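Local coordinates for acetaldehyde dehydrogenase (Acetylating) (Geobacillus thermoglucosidasius, PDB 5J78), which catalyses the NAD-linked, CoA-dependent oxidation of acetaldehyde to acetyl-CoA, and probably the reverse reaction, at residues I133-I138 against K212-I217; N159-S164 against G192-I197. All coordinates share one frame; numbering follows the deposited sequence. Where two conformers were deposited one is given.

Interaction 1. Residues I133-I138 against K212-I217; sequences IVAGII and KLTDVI. With MG (magnesium ion), chain H.
Ile-133 meets Asp-215 where the parallel pairing of two strands begins, in a sheet of what is by family probably the Rossmann-like cofactor-binding domain. Residues 133-138 belong to strand 124-138. Residues 212-217 lead from a loop into strand 216-219. The bridges pair Val-134 with Val-216 and Ala-135 with Ile-217. Ala-135 N donates to Val-216 O at 2.8 Å, almost straight, at 171°.

Asp-215 closes the start of the pair. Its CB lies 3.3 Å from Ile-133 O. CG stands anti to its own carbonyl carbon (chi1 -70°), and this turns the carboxylate back to the Ile-133 amide. Asp-215 OD2 accepts a hydrogen bond from Ile-133 N at 2.7 Å through its anti lone pair. Asp-215 OD1 binds the magnesium ion at 2.2 Å. One oxygen therefore holds the strand and the other holds the metal, which limits rotation of the carboxylate. The metal should draw negative charge toward OD1.

Ile-133 O in turn accepts the N-H of Asp-215, and a weak bond comes from the N-H of Val-216. Water 1, a magnesium ligand, donates to the carbonyl oxygens of Lys-212 and Thr-214, so the loop also reaches the ion through this water.

The apolar groups fill in around these bonds. Ile-137 CG1 runs alongside Ile-217 CG2, 4.1 Å away. Met-209 of helix 202-210 touches both side chains. Thr-214 turns its methyl CG2 to Ala-135 CB, while its OG1 bonds to Leu-208 O. Ala-445 of the second subunit packs on Asp-215 and Val-216. Ile-133 CD1 rests 3.4 Å from Leu-213 O.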
ATOM      1  N   ILE A 133      -1.125 -13.493  23.309  1.00 15.10           N
ATOM      2  CA  ILE A 133      -1.024 -14.466  22.210  1.00 17.79           C
ATOM      3  C   ILE A 133       0.202 -14.158  21.377  1.00 16.80           C
ATOM      4  O   ILE A 133       0.341 -13.042  20.854  1.00 17.95           O
ATOM      5  CB  ILE A 133      -2.257 -14.440  21.286  1.00 15.92           C
ATOM      6  CG1 ILE A 133      -3.526 -14.651  22.099  1.00 19.99           C
ATOM      7  CG2 ILE A 133      -2.119 -15.504  20.163  1.00 14.93           C
ATOM      8  CD1 ILE A 133      -4.795 -14.513  21.274  1.00 23.64           C
ATOM      9  N   VAL A 134       1.077 -15.147  21.269  1.00 18.06           N
ATOM     10  CA  VAL A 134       2.301 -15.039  20.477  1.00 12.76           C
ATOM     11  C   VAL A 134       2.086 -15.679  19.117  1.00 13.16           C
ATOM     12  O   VAL A 134       1.487 -16.760  19.015  1.00 11.63           O
ATOM     13  CB  VAL A 134       3.511 -15.714  21.170  1.00 15.96           C
ATOM     14  CG1 VAL A 134       4.812 -15.549  20.317  1.00 17.01           C
ATOM     15  CG2 VAL A 134       3.713 -15.133  22.564  1.00 16.95           C
ATOM     16  N   ALA A 135       2.545 -14.981  18.080  1.00 14.89           N
ATOM     17  CA  ALA A 135       2.611 -15.515  16.727  1.00 13.80           C
ATOM     18  C   ALA A 135       4.046 -16.006  16.476  1.00 15.79           C
ATOM     19  O   ALA A 135       4.996 -15.227  16.478  1.00 18.26           O
ATOM     20  CB  ALA A 135       2.206 -14.470  15.720  1.00 15.46           C
ATOM     21  N   GLY A 136       4.202 -17.303  16.285  1.00 12.35           N
ATOM     22  CA  GLY A 136       5.527 -17.906  16.158  1.00 17.68           C
ATOM     23  C   GLY A 136       5.848 -18.310  14.729  1.00 18.69           C
ATOM     24  O   GLY A 136       5.301 -19.294  14.227  1.00 14.19           O
ATOM     25  N   ILE A 137       6.726 -17.560  14.068  1.00 16.99           N
ATOM     26  CA  ILE A 137       7.126 -17.889  12.694  1.00 16.54           C
ATOM     27  C   ILE A 137       8.290 -18.869  12.708  1.00 16.74           C
ATOM     28  O   ILE A 137       9.322 -18.599  13.338  1.00 14.96           O
ATOM     29  CB  ILE A 137       7.545 -16.648  11.868  1.00 19.67           C
ATOM     30  CG1 ILE A 137       6.526 -15.501  12.014  1.00 24.96           C
ATOM     31  CG2 ILE A 137       7.700 -17.062  10.411  1.00 24.48           C
ATOM     32  CD1 ILE A 137       5.106 -15.861  11.596  1.00 17.96           C
ATOM     33  N   ILE A 138       8.142 -19.974  11.974  1.00 14.76           N
ATOM     34  CA  ILE A 138       9.093 -21.102  12.060  1.00 16.55           C
ATOM     35  C   ILE A 138       9.900 -21.309  10.781  1.00 13.54           C
ATOM     36  O   ILE A 138       9.337 -21.404   9.698  1.00 18.85           O
ATOM     37  CB  ILE A 138       8.346 -22.437  12.389  1.00 13.94           C
ATOM     38  CG1 ILE A 138       7.506 -22.298  13.680  1.00 21.18           C
ATOM     39  CG2 ILE A 138       9.332 -23.605  12.522  1.00 12.18           C
ATOM     40  CD1 ILE A 138       8.336 -22.037  14.946  1.00 24.05           C
ATOM     41  N   LYS A 212      -6.048  -8.311  15.098  0.50 19.02           N
ATOM     42  CA  LYS A 212      -6.284  -7.583  16.351  0.50 18.98           C
ATOM     43  C   LYS A 212      -5.920  -8.379  17.602  0.50 19.62           C
ATOM     44  O   LYS A 212      -5.441  -7.811  18.581  0.50 21.67           O
ATOM     45  CB  LYS A 212      -7.755  -7.137  16.453  0.50 22.75           C
ATOM     46  CG  LYS A 212      -8.796  -8.267  16.506  0.50 22.95           C
ATOM     47  CD  LYS A 212     -10.216  -7.723  16.725  0.50 23.27           C
ATOM     48  CE  LYS A 212     -11.287  -8.724  16.270  0.50 35.55           C
ATOM     49  NZ  LYS A 212     -11.112 -10.113  16.826  0.50 19.29           N
ATOM     50  N   LEU A 213      -6.150  -9.687  17.582  1.00 17.67           N
ATOM     51  CA  LEU A 213      -5.843 -10.522  18.745  1.00 14.54           C
ATOM     52  C   LEU A 213      -4.375 -10.965  18.890  1.00 19.67           C
ATOM     53  O   LEU A 213      -3.990 -11.494  19.937  1.00 18.36           O
ATOM     54  CB  LEU A 213      -6.730 -11.780  18.722  1.00 19.88           C
ATOM     55  CG  LEU A 213      -8.232 -11.516  18.834  1.00 25.03           C
ATOM     56  CD1 LEU A 213      -9.005 -12.834  18.712  1.00 23.94           C
ATOM     57  CD2 LEU A 213      -8.573 -10.787  20.141  1.00 21.91           C
ATOM     58  N   THR A 214      -3.549 -10.760  17.871  1.00 16.60           N
ATOM     59  CA  THR A 214      -2.134 -11.138  17.978  1.00 14.67           C
ATOM     60  C   THR A 214      -1.384 -10.096  18.826  1.00 16.05           C
ATOM     61  O   THR A 214      -1.503  -8.896  18.571  1.00 15.64           O
ATOM     62  CB  THR A 214      -1.496 -11.256  16.581  1.00 12.52           C
ATOM     63  OG1 THR A 214      -2.039 -12.400  15.920  1.00 21.81           O
ATOM     64  CG2 THR A 214       0.004 -11.374  16.654  1.00 16.40           C
ATOM     65  N   ASP A 215      -0.606 -10.534  19.817  1.00 12.01           N
ATOM     66  CA  ASP A 215       0.043  -9.593  20.742  1.00 12.75           C
ATOM     67  C   ASP A 215       1.529  -9.345  20.485  1.00 16.01           C
ATOM     68  O   ASP A 215       2.000  -8.209  20.567  1.00 17.57           O
ATOM     69  CB  ASP A 215      -0.131 -10.087  22.169  1.00 16.80           C
ATOM     70  CG  ASP A 215      -1.547  -9.981  22.619  1.00 19.71           C
ATOM     71  OD1 ASP A 215      -2.103  -8.859  22.530  1.00 25.11           O
ATOM     72  OD2 ASP A 215      -2.125 -11.020  22.987  1.00 17.42           O
ATOM     73  N   VAL A 216       2.262 -10.414  20.222  1.00 17.84           N
ATOM     74  CA  VAL A 216       3.686 -10.336  19.884  1.00 16.39           C
ATOM     75  C   VAL A 216       3.993 -11.353  18.790  1.00 17.78           C
ATOM     76  O   VAL A 216       3.447 -12.464  18.787  1.00 19.86           O
ATOM     77  CB  VAL A 216       4.568 -10.581  21.110  1.00 15.00           C
ATOM     78  CG1 VAL A 216       6.037 -10.474  20.746  1.00 22.45           C
ATOM     79  CG2 VAL A 216       4.224  -9.545  22.217  1.00 28.21           C
ATOM     80  N   ILE A 217       4.833 -10.943  17.848  1.00 16.56           N
ATOM     81  CA  ILE A 217       5.366 -11.826  16.810  1.00 16.53           C
ATOM     82  C   ILE A 217       6.804 -12.222  17.157  1.00 17.01           C
ATOM     83  O   ILE A 217       7.663 -11.356  17.334  1.00 17.53           O
ATOM     84  CB  ILE A 217       5.381 -11.139  15.412  1.00 16.02           C
ATOM     85  CG1 ILE A 217       4.011 -10.570  15.062  1.00 17.98           C
ATOM     86  CG2 ILE A 217       5.903 -12.129  14.294  1.00 14.48           C
ATOM     87  CD1 ILE A 217       4.027  -9.603  13.894  1.00 13.67           C
TER
HETATM   88 MG    MG H1004      -3.977  -7.768  22.216  1.00 55.94          MG
HETATM   89  O   HOH W   1      -3.386  -7.096  20.329  1.00 36.77           O
HETATM   90  O   HOH W   2      -4.250  -8.193  24.215  1.00 32.74           O

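Interaction 2. Residues N159-S164 against G192-I197; sequences NAIVFS and GLISCI
Leu-193 enters the contact beside Ala-160, at the start of a parallel strand pair. The pair closes a beta-alpha-beta unit: strand 160-165, helix 170-186, strand 194-196. The strand directions differ by 15°.

Gly-192 comes first. Its carbonyl oxygen is within hydrogen-bonding distance of water 3, which also lies near Ile-161 O and Ser-195 OG. Leu-193 O then accepts a hydrogen bond from Ile-161 N at 2.9 Å. The Leu-193 side chain bends in, and Leu-193 CD1 sits 3.9 Å from Ala-160 CB.

Ile-194 shares a face of the sheet with Ile-161 and Phe-163. Its CG1 meets Ile-161 CG2. With chi1 at -58°, CG1 stands beside the backbone N and CG2 anti to it. Ile-194 CG2 reaches Phe-163 CE2 at the ring edge, 3.8 Å away. Ile-161 CG1 lies over one face of that ring, toward the rim. The ring is thus met at edge and face, and Val-147 and Lys-150 of helix 143-156 touch the Phe-163 side chain too.

Ser-195 turns to the other face. Ser-195 OG lies against both methyls of Val-162, nearest Val-162 CG2 at 3.5 Å. Its N-H goes to Ile-161 O, and its carbonyl oxygen takes the N-H of Phe-163 at 171°. Cys-196 returns to the Phe-163 face, and Cys-196 SG touches Phe-163 CB at 3.9 Å. Ile-197 N donates to Phe-163 O at 3.0 Å. The Ile-197 side chain runs on past that oxygen, and Ile-197 CD1 lies 3.6 Å from Ser-164 OG.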
ATOM      1  N   ASN A 159       1.408 -17.648  28.129  1.00 19.74           N
ATOM      2  CA  ASN A 159       0.812 -17.250  26.866  1.00 19.75           C
ATOM      3  C   ASN A 159       0.221 -18.420  26.085  1.00 17.85           C
ATOM      4  O   ASN A 159       0.570 -19.576  26.329  1.00 16.10           O
ATOM      5  CB  ASN A 159       1.875 -16.566  26.001  1.00 20.22           C
ATOM      6  CG  ASN A 159       2.574 -15.458  26.740  1.00 19.79           C
ATOM      7  OD1 ASN A 159       1.978 -14.411  27.013  1.00 16.87           O
ATOM      8  ND2 ASN A 159       3.819 -15.697  27.118  1.00 18.10           N
ATOM      9  N   ALA A 160      -0.651 -18.095  25.135  1.00 17.17           N
ATOM     10  CA  ALA A 160      -1.008 -19.005  24.035  1.00 20.48           C
ATOM     11  C   ALA A 160      -0.043 -18.725  22.889  1.00 18.04           C
ATOM     12  O   ALA A 160       0.570 -17.668  22.853  1.00 13.87           O
ATOM     13  CB  ALA A 160      -2.469 -18.808  23.586  1.00 20.69           C
ATOM     14  N   ILE A 161       0.109 -19.659  21.960  1.00 11.43           N
ATOM     15  CA  ILE A 161       0.986 -19.429  20.814  1.00 16.35           C
ATOM     16  C   ILE A 161       0.390 -20.074  19.572  1.00 19.40           C
ATOM     17  O   ILE A 161      -0.131 -21.201  19.634  1.00 19.54           O
ATOM     18  CB  ILE A 161       2.431 -19.945  21.059  1.00 13.43           C
ATOM     19  CG1 ILE A 161       3.309 -19.661  19.835  1.00 10.19           C
ATOM     20  CG2 ILE A 161       2.458 -21.424  21.395  1.00 17.82           C
ATOM     21  CD1 ILE A 161       4.772 -19.488  20.183  1.00 19.66           C
ATOM     22  N   VAL A 162       0.420 -19.322  18.469  1.00 17.13           N
ATOM     23  CA  VAL A 162      -0.024 -19.797  17.151  1.00 17.36           C
ATOM     24  C   VAL A 162       1.168 -19.820  16.203  1.00 20.94           C
ATOM     25  O   VAL A 162       1.769 -18.779  15.940  1.00 13.76           O
ATOM     26  CB  VAL A 162      -1.132 -18.903  16.528  1.00 11.35           C
ATOM     27  CG1 VAL A 162      -1.585 -19.466  15.194  1.00 14.63           C
ATOM     28  CG2 VAL A 162      -2.320 -18.764  17.465  1.00 16.74           C
ATOM     29  N   PHE A 163       1.493 -21.006  15.689  1.00 14.81           N
ATOM     30  CA  PHE A 163       2.634 -21.188  14.790  1.00 12.58           C
ATOM     31  C   PHE A 163       2.325 -21.037  13.313  1.00 15.20           C
ATOM     32  O   PHE A 163       1.248 -21.396  12.848  1.00 16.08           O
ATOM     33  CB  PHE A 163       3.256 -22.560  15.018  1.00 12.49           C
ATOM     34  CG  PHE A 163       3.959 -22.669  16.321  1.00 12.08           C
ATOM     35  CD1 PHE A 163       5.111 -21.944  16.547  1.00 15.80           C
ATOM     36  CD2 PHE A 163       3.446 -23.458  17.337  1.00 13.18           C
ATOM     37  CE1 PHE A 163       5.759 -22.019  17.752  1.00 13.07           C
ATOM     38  CE2 PHE A 163       4.092 -23.543  18.552  1.00 15.83           C
ATOM     39  CZ  PHE A 163       5.247 -22.819  18.758  1.00 20.58           C
ATOM     40  N   SER A 164       3.305 -20.510  12.582  1.00 16.06           N
ATOM     41  CA  SER A 164       3.248 -20.383  11.128  1.00 18.31           C
ATOM     42  C   SER A 164       4.498 -21.039  10.507  1.00 25.63           C
ATOM     43  O   SER A 164       5.598 -20.475  10.595  1.00 17.43           O
ATOM     44  CB  SER A 164       3.140 -18.905  10.716  1.00 19.09           C
ATOM     45  OG  SER A 164       2.976 -18.758   9.311  1.00 23.08           O
ATOM     46  N   GLY A 192      -6.601 -25.578  22.643  1.00 21.28           N
ATOM     47  CA  GLY A 192      -6.437 -24.417  21.782  1.00 23.25           C
ATOM     48  C   GLY A 192      -5.267 -23.521  22.151  1.00 25.71           C
ATOM     49  O   GLY A 192      -5.048 -22.499  21.508  1.00 27.47           O
ATOM     50  N   LEU A 193      -4.505 -23.917  23.167  1.00 17.07           N
ATOM     51  CA  LEU A 193      -3.397 -23.116  23.670  1.00 22.41           C
ATOM     52  C   LEU A 193      -2.260 -22.966  22.670  1.00 27.93           C
ATOM     53  O   LEU A 193      -1.662 -21.888  22.536  1.00 17.39           O
ATOM     54  CB  LEU A 193      -2.855 -23.747  24.941  1.00 15.22           C
ATOM     55  CG  LEU A 193      -1.883 -22.875  25.714  1.00 18.19           C
ATOM     56  CD1 LEU A 193      -2.589 -21.652  26.307  1.00 16.91           C
ATOM     57  CD2 LEU A 193      -1.221 -23.686  26.791  1.00 14.16           C
ATOM     58  N   ILE A 194      -1.956 -24.087  22.019  1.00 20.09           N
ATOM     59  CA  ILE A 194      -0.882 -24.225  21.042  1.00 17.32           C
ATOM     60  C   ILE A 194      -1.494 -24.755  19.756  1.00 23.46           C
ATOM     61  O   ILE A 194      -2.151 -25.801  19.765  1.00 16.47           O
ATOM     62  CB  ILE A 194       0.200 -25.191  21.509  1.00 17.27           C
ATOM     63  CG1 ILE A 194       0.800 -24.735  22.839  1.00 21.27           C
ATOM     64  CG2 ILE A 194       1.291 -25.342  20.471  1.00 19.01           C
ATOM     65  CD1 ILE A 194       1.469 -25.860  23.589  1.00 25.18           C
ATOM     66  N   SER A 195      -1.288 -24.028  18.667  1.00 16.72           N
ATOM     67  CA  SER A 195      -1.889 -24.365  17.375  1.00 16.03           C
ATOM     68  C   SER A 195      -0.890 -24.087  16.272  1.00 17.56           C
ATOM     69  O   SER A 195       0.127 -23.422  16.499  1.00 18.59           O
ATOM     70  CB  SER A 195      -3.187 -23.573  17.144  1.00 20.22           C
ATOM     71  OG  SER A 195      -2.982 -22.170  17.294  1.00 16.26           O
ATOM     72  N   CYS A 196      -1.171 -24.602  15.074  1.00 20.54           N
ATOM     73  CA  CYS A 196      -0.301 -24.378  13.926  1.00 17.68           C
ATOM     74  C   CYS A 196      -1.099 -24.346  12.626  1.00 25.08           C
ATOM     75  O   CYS A 196      -1.939 -25.207  12.380  1.00 18.58           O
ATOM     76  CB  CYS A 196       0.769 -25.469  13.878  1.00 20.35           C
ATOM     77  SG  CYS A 196       2.023 -25.334  12.590  1.00 19.29           S
ATOM     78  N   ILE A 197      -0.845 -23.322  11.819  1.00 20.46           N
ATOM     79  CA  ILE A 197      -1.402 -23.209  10.469  1.00 22.93           C
ATOM     80  C   ILE A 197      -1.069 -24.485   9.667  1.00 24.71           C
ATOM     81  O   ILE A 197       0.091 -24.880   9.582  1.00 19.94           O
ATOM     82  CB  ILE A 197      -0.835 -21.955   9.728  1.00 17.02           C
ATOM     83  CG1 ILE A 197      -1.337 -20.660  10.382  1.00 19.94           C
ATOM     84  CG2 ILE A 197      -1.235 -21.946   8.266  1.00 22.28           C
ATOM     85  CD1 ILE A 197      -0.542 -19.441   9.973  1.00 22.08           C
TER
HETATM   86  O   HOH W   3      -3.116 -21.317  19.954  1.00 18.56           O

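Overall arrangement
Interactions 1 and 2 belong to one mixed sheet, and their centres are 9 Å apart. Strand 124-138 lies between strands 160-165 and 216-219, so residues 133-138 face interaction 2 on one side and 212-217 on the other. Probable hydrogen bonds join them: Val-134 O to Val-162 N at 2.8 Å, and Gly-136 O to Ser-164 N at 2.9 Å. In sequence, both segments of interaction 2 fall between the two of interaction 1. The magnesium ion belongs to interaction 1; the side chain of Asn-159 is about 10 Å from it. Neither contact includes Cys-273, modified to 3-sulfinoalanine and by family probably the catalytic cysteine.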